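Local coordinates for PaaX domain-containing protein, C-domain protein (PDB 3KFW), which is of unknown function but probably acts as a DNA-binding transcriptional regulator of the PaaX type, with a helix-turn-helix-like N-terminal region, at residues L161-L172 with D209-A218; V9-H17 with Y219-R230. All blocks are in the same frame, centred on the assembly; numbering follows the deposited sequence. Where two conformers were deposited one is given.

Interaction 1. Residues L161-L172 with D209-A218; sequences LSGWTEAGHRLL and DWPGAGLRAA
The indoles of Trp164 and Trp210 lie against each other in an offset stack, their six-membered rings 4.5 Å apart between centroids with planes only 6° from parallel. The overlap is at the rims: CE3 of Trp164 comes within 3.5 Å of CH2 of Trp210. The same face of Trp210 also carries CD of its successor Pro211, while Leu161 CD2 approaches the ring obliquely. Near the plane of Trp164, at its edge, is the backbone N of Gly212, and Thr197 takes the indole NE1. Both indoles have CG anti to the backbone N (chi1 near -170° in both), and the two side chains cross at about a right angle. The imidazole of His169 is used twice: Pro211 CB sits over one face as a CH-pi contact, 4.1 Å from the centroid, and NE2 at the edge donates to Asp209 O at 3.1 Å, a bent bond tilted out of the ring plane. Thr165 OG1 turns back to Leu161 O at 2.8 Å, sharing that acceptor with its own backbone N. Pro211, at the N-cap position of helix 212-234, packs its CG 3.6 Å from Thr165 O above Gly168, where the lack of a side chain lets the segments close in. One turn on, Leu215 enters as a knob among Trp164, Gly168, Leu171 and Leu172. The segments 161-172 and 212-218 run side by side at 32°, and helix 181-195 packs on both, with His194 stacked on Trp164 and Met191 against Leu215.

Interaction 2. Residues V9-H17 with Y219-R230; sequences VLSVLLGAH and YHDFATAMAKRR
Arg230 reaches the end of helix 5-13 and the turn after it, and gives three hydrogen bonds to two backbone carbonyls. NH2 is shared between Val12 O at 2.7 Å and Leu14 O at 2.8 Å, and NH1 adds a second bond to Leu14 O at 3.0 Å. This end-on grip by two nitrogens closes on a single oxygen, and both come from the same face of the Leu14 carbonyl, NH2 standing well above its plane. Both acceptors lie close to the guanidinium plane. CG anti to the backbone N (chi1 -174°) and a bend at chi3 (53°) fold the group back over its own helix, where Ala227 CA lies under one face; Ala16 CB covers the other, 3.6 Å above its centre. Clamped between these faces and bonded along an edge, the guanidinium has little freedom to rotate. Gly15 passes through the turn with positive phi, and Ala16 N closes it by bonding to Leu13 O at 2.8 Å. Away from the arginine, carbon packs against oxygen: Met226, a selenomethionine, lays CG 3.4 Å from Ser11 O, and Leu14 CD2 meets the hydroxyl of Tyr219 at 3.6 Å. Arg229 also points toward this helix, but its guanidinium is held by Asp32 in a salt bridge and by Leu29 O, which draws helix 23-30 into the junction. The segments 9-13 and 219-230 cross at 82°. No carboxylate of the two segments meets Arg230; its donors go to main-chain oxygens, which probably fixes the end of the first helix of the helix-turn-helix-type region against the C-terminal helix.

How the interactions relate
Both interactions use helix 212-234: its first turns and the preceding loop make interaction 1, and its middle and later turns make interaction 2, with centres about 22 Å apart. Interaction 1 is nested inside the loop closed by interaction 2, which joins residues some 200 positions apart. Both are partly buried. In interaction 1 helices inclined at a modest angle pack mainly through aromatic and aliphatic groups, with a single hydrogen bond between exposed residues. In interaction 2 the nearly perpendicular helices meet through a buried arginine bound to carbonyls. Helix 181-195 lines both. Because the two contacts share helix 212-234, that long helix ties the N-terminal region to helix 161-177.

Interaction 1. Residues L161-L172 with D209-A218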
loop_
_atom_site.group_PDB
_atom_site.type_symbol
_atom_site.label_atom_id
_atom_site.label_comp_id
_atom_site.label_asym_id
_atom_site.label_seq_id
_atom_site.Cartn_x
_atom_site.Cartn_y
_atom_site.Cartn_z
ATOM N N LEU A 161 1.858 -21.555 -8.584
ATOM C CA LEU A 161 2.557 -22.795 -8.793
ATOM C C LEU A 161 1.864 -23.772 -9.708
ATOM O O LEU A 161 2.539 -24.460 -10.476
ATOM C CB LEU A 161 2.779 -23.494 -7.479
ATOM C CG LEU A 161 3.642 -22.746 -6.500
ATOM C CD1 LEU A 161 3.615 -23.514 -5.171
ATOM C CD2 LEU A 161 5.057 -22.563 -7.032
ATOM N N SER A 162 0.537 -23.925 -9.571
ATOM C CA SER A 162 -0.184 -24.847 -10.471
ATOM C C SER A 162 -0.128 -24.332 -11.926
ATOM O O SER A 162 -0.000 -25.124 -12.845
ATOM C CB SER A 162 -1.610 -25.036 -10.035
ATOM O OG SER A 162 -2.252 -23.766 -10.066
ATOM N N GLY A 163 -0.186 -23.013 -12.132
ATOM C CA GLY A 163 -0.140 -22.435 -13.490
ATOM C C GLY A 163 1.214 -22.573 -14.147
ATOM O O GLY A 163 1.313 -22.643 -15.385
ATOM N N TRP A 164 2.269 -22.589 -13.338
ATOM C CA TRP A 164 3.607 -22.655 -13.884
ATOM C C TRP A 164 3.940 -24.098 -14.245
ATOM O O TRP A 164 4.668 -24.335 -15.198
ATOM C CB TRP A 164 4.620 -22.185 -12.863
ATOM C CG TRP A 164 6.035 -21.950 -13.405
ATOM C CD1 TRP A 164 6.611 -20.718 -13.774
ATOM C CD2 TRP A 164 7.077 -22.943 -13.560
ATOM N NE1 TRP A 164 7.932 -20.933 -14.185
ATOM C CE2 TRP A 164 8.234 -22.278 -14.063
ATOM C CE3 TRP A 164 7.131 -24.325 -13.365
ATOM C CZ2 TRP A 164 9.410 -22.950 -14.336
ATOM C CZ3 TRP A 164 8.332 -25.009 -13.648
ATOM C CH2 TRP A 164 9.451 -24.314 -14.127
ATOM N N THR A 165 3.428 -25.014 -13.421
ATOM C CA THR A 165 3.378 -26.462 -13.617
ATOM C C THR A 165 2.602 -26.802 -14.891
ATOM O O THR A 165 3.158 -27.475 -15.767
ATOM C CB THR A 165 2.672 -27.128 -12.371
ATOM O OG1 THR A 165 3.512 -26.972 -11.219
ATOM C CG2 THR A 165 2.294 -28.624 -12.596
ATOM N N GLU A 166 1.347 -26.338 -15.009
ATOM C CA GLU A 166 0.559 -26.555 -16.235
ATOM C C GLU A 166 1.273 -26.045 -17.508
ATOM O O GLU A 166 1.274 -26.731 -18.541
ATOM C CB GLU A 166 -0.854 -25.954 -16.129
ATOM C CG GLU A 166 -1.797 -26.286 -17.336
ATOM C CD GLU A 166 -3.318 -26.379 -16.950
ATOM O OE1 GLU A 166 -3.849 -27.526 -16.761
ATOM O OE2 GLU A 166 -3.979 -25.305 -16.817
ATOM N N ALA A 167 1.910 -24.878 -17.422
ATOM C CA ALA A 167 2.608 -24.282 -18.592
ATOM C C ALA A 167 3.821 -25.067 -18.950
ATOM O O ALA A 167 4.163 -25.136 -20.133
ATOM C CB ALA A 167 2.989 -22.806 -18.385
ATOM N N GLY A 168 4.448 -25.679 -17.939
ATOM C CA GLY A 168 5.681 -26.429 -18.152
ATOM C C GLY A 168 5.407 -27.749 -18.878
ATOM O O GLY A 168 6.048 -28.063 -19.869
ATOM N N HIS A 169 4.467 -28.526 -18.355
ATOM C CA HIS A 169 3.953 -29.716 -19.017
ATOM C C HIS A 169 3.507 -29.418 -20.441
ATOM O O HIS A 169 3.809 -30.199 -21.308
ATOM C CB HIS A 169 2.829 -30.382 -18.166
ATOM C CG HIS A 169 3.370 -31.051 -16.949
ATOM N ND1 HIS A 169 4.412 -31.970 -17.007
ATOM C CD2 HIS A 169 3.055 -30.924 -15.638
ATOM C CE1 HIS A 169 4.713 -32.372 -15.785
ATOM N NE2 HIS A 169 3.910 -31.745 -14.938
ATOM N N ARG A 170 2.818 -28.308 -20.698
ATOM C CA ARG A 170 2.420 -28.018 -22.087
ATOM C C ARG A 170 3.655 -27.887 -23.030
ATOM O O ARG A 170 3.611 -28.353 -24.167
ATOM C CB ARG A 170 1.575 -26.756 -22.178
ATOM C CG ARG A 170 0.168 -26.979 -22.810
ATOM C CD ARG A 170 -0.818 -25.788 -22.510
ATOM N NE ARG A 170 -0.118 -24.485 -22.595
ATOM C CZ ARG A 170 -0.145 -23.515 -21.664
ATOM N NH1 ARG A 170 -0.867 -23.639 -20.534
ATOM N NH2 ARG A 170 0.550 -22.396 -21.883
ATOM N N LEU A 171 4.737 -27.264 -22.538
ATOM C CA LEU A 171 6.007 -27.161 -23.258
ATOM C C LEU A 171 6.731 -28.503 -23.476
ATOM O O LEU A 171 7.355 -28.680 -24.522
ATOM C CB LEU A 171 6.938 -26.176 -22.547
ATOM C CG LEU A 171 6.513 -24.714 -22.635
ATOM C CD1 LEU A 171 7.288 -23.887 -21.659
ATOM C CD2 LEU A 171 6.617 -24.145 -24.031
ATOM N N LEU A 172 6.663 -29.417 -22.493
ATOM C CA LEU A 172 7.147 -30.807 -22.651
ATOM C C LEU A 172 6.384 -31.521 -23.798
ATOM O O LEU A 172 7.016 -32.050 -24.713
ATOM C CB LEU A 172 7.116 -31.608 -21.304
ATOM C CG LEU A 172 8.154 -31.118 -20.237
ATOM C CD1 LEU A 172 7.855 -31.441 -18.737
ATOM C CD2 LEU A 172 9.668 -31.438 -20.566
ATOM N N ASP A 209 4.346 -33.013 -9.042
ATOM C CA ASP A 209 4.151 -32.796 -10.468
ATOM C C ASP A 209 4.931 -31.553 -10.979
ATOM O O ASP A 209 4.648 -31.064 -12.058
ATOM C CB ASP A 209 2.667 -32.773 -10.878
ATOM C CG ASP A 209 1.876 -31.617 -10.238
ATOM O OD1 ASP A 209 2.364 -31.058 -9.211
ATOM O OD2 ASP A 209 0.764 -31.265 -10.775
ATOM N N TRP A 210 5.929 -31.090 -10.231
ATOM C CA TRP A 210 6.752 -29.973 -10.672
ATOM C C TRP A 210 7.609 -30.344 -11.940
ATOM O O TRP A 210 8.400 -31.301 -11.885
ATOM C CB TRP A 210 7.658 -29.538 -9.515
ATOM C CG TRP A 210 8.363 -28.269 -9.794
ATOM C CD1 TRP A 210 9.680 -28.122 -10.137
ATOM C CD2 TRP A 210 7.798 -26.925 -9.767
ATOM N NE1 TRP A 210 9.968 -26.783 -10.323
ATOM C CE2 TRP A 210 8.848 -26.027 -10.115
ATOM C CE3 TRP A 210 6.517 -26.411 -9.503
ATOM C CZ2 TRP A 210 8.663 -24.644 -10.190
ATOM C CZ3 TRP A 210 6.312 -25.036 -9.575
ATOM C CH2 TRP A 210 7.383 -24.158 -9.915
ATOM N N PRO A 211 7.437 -29.611 -13.070
ATOM C CA PRO A 211 8.150 -29.907 -14.346
ATOM C C PRO A 211 9.587 -29.336 -14.516
ATOM O O PRO A 211 10.136 -29.436 -15.596
ATOM C CB PRO A 211 7.218 -29.293 -15.428
ATOM C CG PRO A 211 6.595 -28.098 -14.744
ATOM C CD PRO A 211 6.470 -28.498 -13.237
ATOM N N GLY A 212 10.198 -28.788 -13.468
ATOM C CA GLY A 212 11.528 -28.137 -13.554
ATOM C C GLY A 212 12.631 -28.999 -14.143
ATOM O O GLY A 212 13.279 -28.610 -15.133
ATOM N N ALA A 213 12.836 -30.168 -13.552
ATOM C CA ALA A 213 13.858 -31.131 -13.977
ATOM C C ALA A 213 13.636 -31.652 -15.415
ATOM O O ALA A 213 14.611 -31.799 -16.214
ATOM C CB ALA A 213 13.933 -32.282 -12.991
ATOM N N GLY A 214 12.360 -31.941 -15.719
ATOM C CA GLY A 214 11.929 -32.322 -17.063
ATOM C C GLY A 214 12.298 -31.219 -18.046
ATOM O O GLY A 214 12.819 -31.501 -19.132
ATOM N N LEU A 215 12.045 -29.958 -17.670
ATOM C CA LEU A 215 12.311 -28.832 -18.591
ATOM C C LEU A 215 13.823 -28.606 -18.808
ATOM O O LEU A 215 14.255 -28.442 -19.924
ATOM C CB LEU A 215 11.585 -27.560 -18.150
ATOM C CG LEU A 215 10.042 -27.469 -18.270
ATOM C CD1 LEU A 215 9.467 -26.446 -17.303
ATOM C CD2 LEU A 215 9.576 -27.149 -19.677
ATOM N N ARG A 216 14.629 -28.656 -17.748
ATOM C CA ARG A 216 16.093 -28.642 -17.863
ATOM C C ARG A 216 16.685 -29.783 -18.718
ATOM O O ARG A 216 17.558 -29.500 -19.574
ATOM C CB ARG A 216 16.760 -28.614 -16.475
ATOM C CG ARG A 216 16.655 -27.282 -15.839
ATOM C CD ARG A 216 17.070 -27.245 -14.384
ATOM N NE ARG A 216 16.713 -25.910 -13.915
ATOM C CZ ARG A 216 15.633 -25.636 -13.171
ATOM N NH1 ARG A 216 14.862 -26.644 -12.760
ATOM N NH2 ARG A 216 15.345 -24.364 -12.831
ATOM N N ALA A 217 16.252 -31.032 -18.504
ATOM C CA ALA A 217 16.700 -32.193 -19.323
ATOM C C ALA A 217 16.411 -32.020 -20.831
ATOM O O ALA A 217 17.276 -32.312 -21.679
ATOM C CB ALA A 217 16.127 -33.521 -18.809
ATOM N N ALA A 218 15.225 -31.498 -21.146
ATOM C CA ALA A 218 14.799 -31.310 -22.515
ATOM C C ALA A 218 15.605 -30.195 -23.149
ATOM O O ALA A 218 15.969 -30.283 -24.329
ATOM C CB ALA A 218 13.339 -30.977 -22.558
#

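Interaction 2. Residues V9-H17 with Y219-R230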
loop_
_atom_site.group_PDB
_atom_site.type_symbol
_atom_site.label_atom_id
_atom_site.label_comp_id
_atom_site.label_asym_id
_atom_site.label_seq_id
_atom_site.Cartn_x
_atom_site.Cartn_y
_atom_site.Cartn_z
ATOM N N VAL A 9 22.284 -18.407 -35.255
ATOM C CA VAL A 9 23.757 -18.614 -35.179
ATOM C C VAL A 9 24.188 -18.689 -33.731
ATOM O O VAL A 9 25.084 -19.448 -33.418
ATOM C CB VAL A 9 24.705 -17.696 -36.068
ATOM C CG1 VAL A 9 23.966 -17.125 -37.274
ATOM C CG2 VAL A 9 25.426 -16.611 -35.261
ATOM N N LEU A 10 23.522 -17.969 -32.828
ATOM C CA LEU A 10 23.804 -18.197 -31.403
ATOM C C LEU A 10 23.632 -19.667 -30.992
ATOM O O LEU A 10 24.543 -20.240 -30.426
ATOM C CB LEU A 10 23.022 -17.273 -30.465
ATOM C CG LEU A 10 23.452 -15.794 -30.488
ATOM C CD1 LEU A 10 22.756 -14.959 -29.348
ATOM C CD2 LEU A 10 24.972 -15.617 -30.459
ATOM N N SER A 11 22.480 -20.261 -31.279
ATOM C CA SER A 11 22.235 -21.665 -30.940
ATOM C C SER A 11 23.194 -22.608 -31.626
ATOM O O SER A 11 23.648 -23.552 -31.035
ATOM C CB SER A 11 20.817 -22.050 -31.266
ATOM O OG SER A 11 19.992 -21.660 -30.177
ATOM N N VAL A 12 23.542 -22.332 -32.869
ATOM C CA VAL A 12 24.446 -23.217 -33.584
ATOM C C VAL A 12 25.864 -23.162 -32.980
ATOM O O VAL A 12 26.602 -24.155 -32.993
ATOM C CB VAL A 12 24.401 -22.892 -35.106
ATOM C CG1 VAL A 12 25.501 -23.606 -35.850
ATOM C CG2 VAL A 12 22.991 -23.281 -35.697
ATOM N N LEU A 13 26.229 -22.017 -32.408
ATOM C CA LEU A 13 27.516 -21.879 -31.758
ATOM C C LEU A 13 27.558 -22.227 -30.267
ATOM O O LEU A 13 28.614 -22.281 -29.668
ATOM C CB LEU A 13 28.180 -20.492 -32.078
ATOM C CG LEU A 13 28.364 -20.252 -33.589
ATOM C CD1 LEU A 13 28.747 -18.827 -33.874
ATOM C CD2 LEU A 13 29.419 -21.229 -34.128
ATOM N N LEU A 14 26.425 -22.484 -29.669
ATOM C CA LEU A 14 26.374 -22.909 -28.269
ATOM C C LEU A 14 27.465 -23.940 -27.913
ATOM O O LEU A 14 27.533 -25.057 -28.487
ATOM C CB LEU A 14 24.971 -23.437 -27.979
ATOM C CG LEU A 14 24.186 -22.908 -26.778
ATOM C CD1 LEU A 14 24.217 -21.377 -26.634
ATOM C CD2 LEU A 14 22.719 -23.396 -26.935
ATOM N N GLY A 15 28.359 -23.507 -27.007
ATOM C CA GLY A 15 29.425 -24.335 -26.471
ATOM C C GLY A 15 30.608 -24.516 -27.405
ATOM O O GLY A 15 31.519 -25.286 -27.085
ATOM N N ALA A 16 30.610 -23.832 -28.563
ATOM C CA ALA A 16 31.762 -23.922 -29.522
ATOM C C ALA A 16 32.988 -23.280 -28.918
ATOM O O ALA A 16 34.042 -23.929 -28.814
ATOM C CB ALA A 16 31.453 -23.281 -30.829
ATOM N N HIS A 17 32.820 -22.025 -28.473
ATOM C CA HIS A 17 33.913 -21.210 -27.939
ATOM C C HIS A 17 34.866 -22.033 -27.038
ATOM O O HIS A 17 34.405 -22.707 -26.146
ATOM C CB HIS A 17 33.375 -19.982 -27.212
ATOM C CG HIS A 17 34.393 -18.900 -27.070
ATOM N ND1 HIS A 17 35.400 -18.945 -26.119
ATOM C CD2 HIS A 17 34.598 -17.764 -27.783
ATOM C CE1 HIS A 17 36.159 -17.869 -26.233
ATOM N NE2 HIS A 17 35.700 -17.140 -27.240
ATOM N N TYR A 219 15.891 -29.142 -22.382
ATOM C CA TYR A 219 16.743 -28.076 -22.898
ATOM C C TYR A 219 18.150 -28.589 -23.093
ATOM O O TYR A 219 18.743 -28.326 -24.143
ATOM C CB TYR A 219 16.754 -26.810 -22.020
ATOM C CG TYR A 219 17.794 -25.824 -22.499
ATOM C CD1 TYR A 219 19.031 -25.714 -21.863
ATOM C CD2 TYR A 219 17.568 -25.034 -23.636
ATOM C CE1 TYR A 219 20.020 -24.830 -22.339
ATOM C CE2 TYR A 219 18.537 -24.151 -24.111
ATOM C CZ TYR A 219 19.753 -24.059 -23.464
ATOM O OH TYR A 219 20.698 -23.178 -23.939
ATOM N N HIS A 220 18.684 -29.319 -22.106
ATOM C CA HIS A 220 20.056 -29.808 -22.236
ATOM C C HIS A 220 20.185 -30.872 -23.323
ATOM O O HIS A 220 21.240 -30.973 -23.947
ATOM C CB HIS A 220 20.647 -30.222 -20.885
ATOM C CG HIS A 220 20.826 -29.071 -19.944
ATOM N ND1 HIS A 220 20.056 -28.902 -18.809
ATOM C CD2 HIS A 220 21.654 -28.000 -20.001
ATOM C CE1 HIS A 220 20.421 -27.792 -18.195
ATOM N NE2 HIS A 220 21.385 -27.222 -18.900
ATOM N N ASP A 221 19.097 -31.608 -23.603
ATOM C CA ASP A 221 19.067 -32.543 -24.766
ATOM C C ASP A 221 19.126 -31.823 -26.112
ATOM O O ASP A 221 19.828 -32.247 -27.047
ATOM C CB ASP A 221 17.856 -33.484 -24.732
ATOM C CG ASP A 221 18.025 -34.593 -23.715
ATOM O OD1 ASP A 221 19.161 -34.776 -23.242
ATOM O OD2 ASP A 221 17.038 -35.278 -23.354
ATOM N N PHE A 222 18.375 -30.732 -26.208
ATOM C CA PHE A 222 18.432 -29.922 -27.391
ATOM C C PHE A 222 19.816 -29.256 -27.556
ATOM O O PHE A 222 20.354 -29.310 -28.620
ATOM C CB PHE A 222 17.286 -28.936 -27.444
ATOM C CG PHE A 222 17.489 -27.811 -28.438
ATOM C CD1 PHE A 222 17.072 -27.954 -29.769
ATOM C CD2 PHE A 222 18.090 -26.588 -28.024
ATOM C CE1 PHE A 222 17.224 -26.915 -30.665
ATOM C CE2 PHE A 222 18.288 -25.517 -28.920
ATOM C CZ PHE A 222 17.848 -25.681 -30.252
ATOM N N ALA A 223 20.384 -28.662 -26.507
ATOM C CA ALA A 223 21.764 -28.124 -26.564
ATOM C C ALA A 223 22.809 -29.185 -26.997
ATOM O O ALA A 223 23.716 -28.879 -27.771
ATOM C CB ALA A 223 22.183 -27.478 -25.233
ATOM N N THR A 224 22.645 -30.418 -26.524
ATOM C CA THR A 224 23.506 -31.530 -26.900
ATOM C C THR A 224 23.369 -31.895 -28.383
ATOM O O THR A 224 24.394 -32.044 -29.069
ATOM C CB THR A 224 23.264 -32.781 -25.996
ATOM O OG1 THR A 224 23.362 -32.383 -24.635
ATOM C CG2 THR A 224 24.299 -33.856 -26.242
ATOM N N ALA A 225 22.137 -32.044 -28.876
ATOM C CA ALA A 225 21.905 -32.319 -30.314
ATOM C C ALA A 225 22.488 -31.226 -31.200
ATOM O O ALA A 225 23.016 -31.511 -32.285
ATOM C CB ALA A 225 20.411 -32.507 -30.620
HETATM N N MSE A 226 22.392 -29.987 -30.717
HETATM C CA MSE A 226 22.947 -28.800 -31.374
HETATM C C MSE A 226 24.479 -28.885 -31.501
HETATM O O MSE A 226 25.028 -28.714 -32.596
HETATM C CB MSE A 226 22.522 -27.537 -30.593
HETATM C CG MSE A 226 21.883 -26.387 -31.396
HETATM SE SE MSE A 226 20.534 -26.886 -32.768
HETATM C CE MSE A 226 21.666 -26.573 -34.303
ATOM N N ALA A 227 25.154 -29.174 -30.388
ATOM C CA ALA A 227 26.608 -29.297 -30.350
ATOM C C ALA A 227 27.104 -30.485 -31.146
ATOM O O ALA A 227 28.175 -30.417 -31.750
ATOM C CB ALA A 227 27.109 -29.363 -28.925
ATOM N N LYS A 228 26.319 -31.557 -31.167
ATOM C CA LYS A 228 26.686 -32.749 -31.941
ATOM C C LYS A 228 26.666 -32.531 -33.490
ATOM O O LYS A 228 27.539 -33.029 -34.207
ATOM C CB LYS A 228 25.814 -33.931 -31.514
ATOM C CG LYS A 228 26.162 -35.234 -32.202
ATOM C CD LYS A 228 25.222 -36.343 -31.736
ATOM C CE LYS A 228 25.347 -37.604 -32.613
ATOM N NZ LYS A 228 24.239 -38.533 -32.212
ATOM N N ARG A 229 25.682 -31.769 -33.982
ATOM C CA ARG A 229 25.577 -31.378 -35.398
ATOM C C ARG A 229 26.809 -30.632 -35.893
ATOM O O ARG A 229 27.181 -30.719 -37.069
ATOM C CB ARG A 229 24.381 -30.458 -35.602
ATOM C CG ARG A 229 23.054 -31.154 -35.647
ATOM C CD ARG A 229 21.929 -30.169 -35.864
ATOM N NE ARG A 229 21.878 -29.653 -37.238
ATOM C CZ ARG A 229 22.079 -28.375 -37.595
ATOM N NH1 ARG A 229 22.355 -27.438 -36.676
ATOM N NH2 ARG A 229 22.001 -28.027 -38.884
ATOM N N ARG A 230 27.420 -29.882 -34.981
ATOM C CA ARG A 230 28.546 -29.024 -35.275
ATOM C C ARG A 230 29.864 -29.777 -35.213
ATOM O O ARG A 230 30.873 -29.280 -35.697
ATOM C CB ARG A 230 28.538 -27.845 -34.310
ATOM C CG ARG A 230 29.555 -26.804 -34.576
ATOM C CD ARG A 230 29.720 -25.834 -33.438
ATOM N NE ARG A 230 29.973 -26.471 -32.154
ATOM C CZ ARG A 230 29.235 -26.218 -31.086
ATOM N NH1 ARG A 230 29.471 -26.816 -29.934
ATOM N NH2 ARG A 230 28.237 -25.351 -31.187
#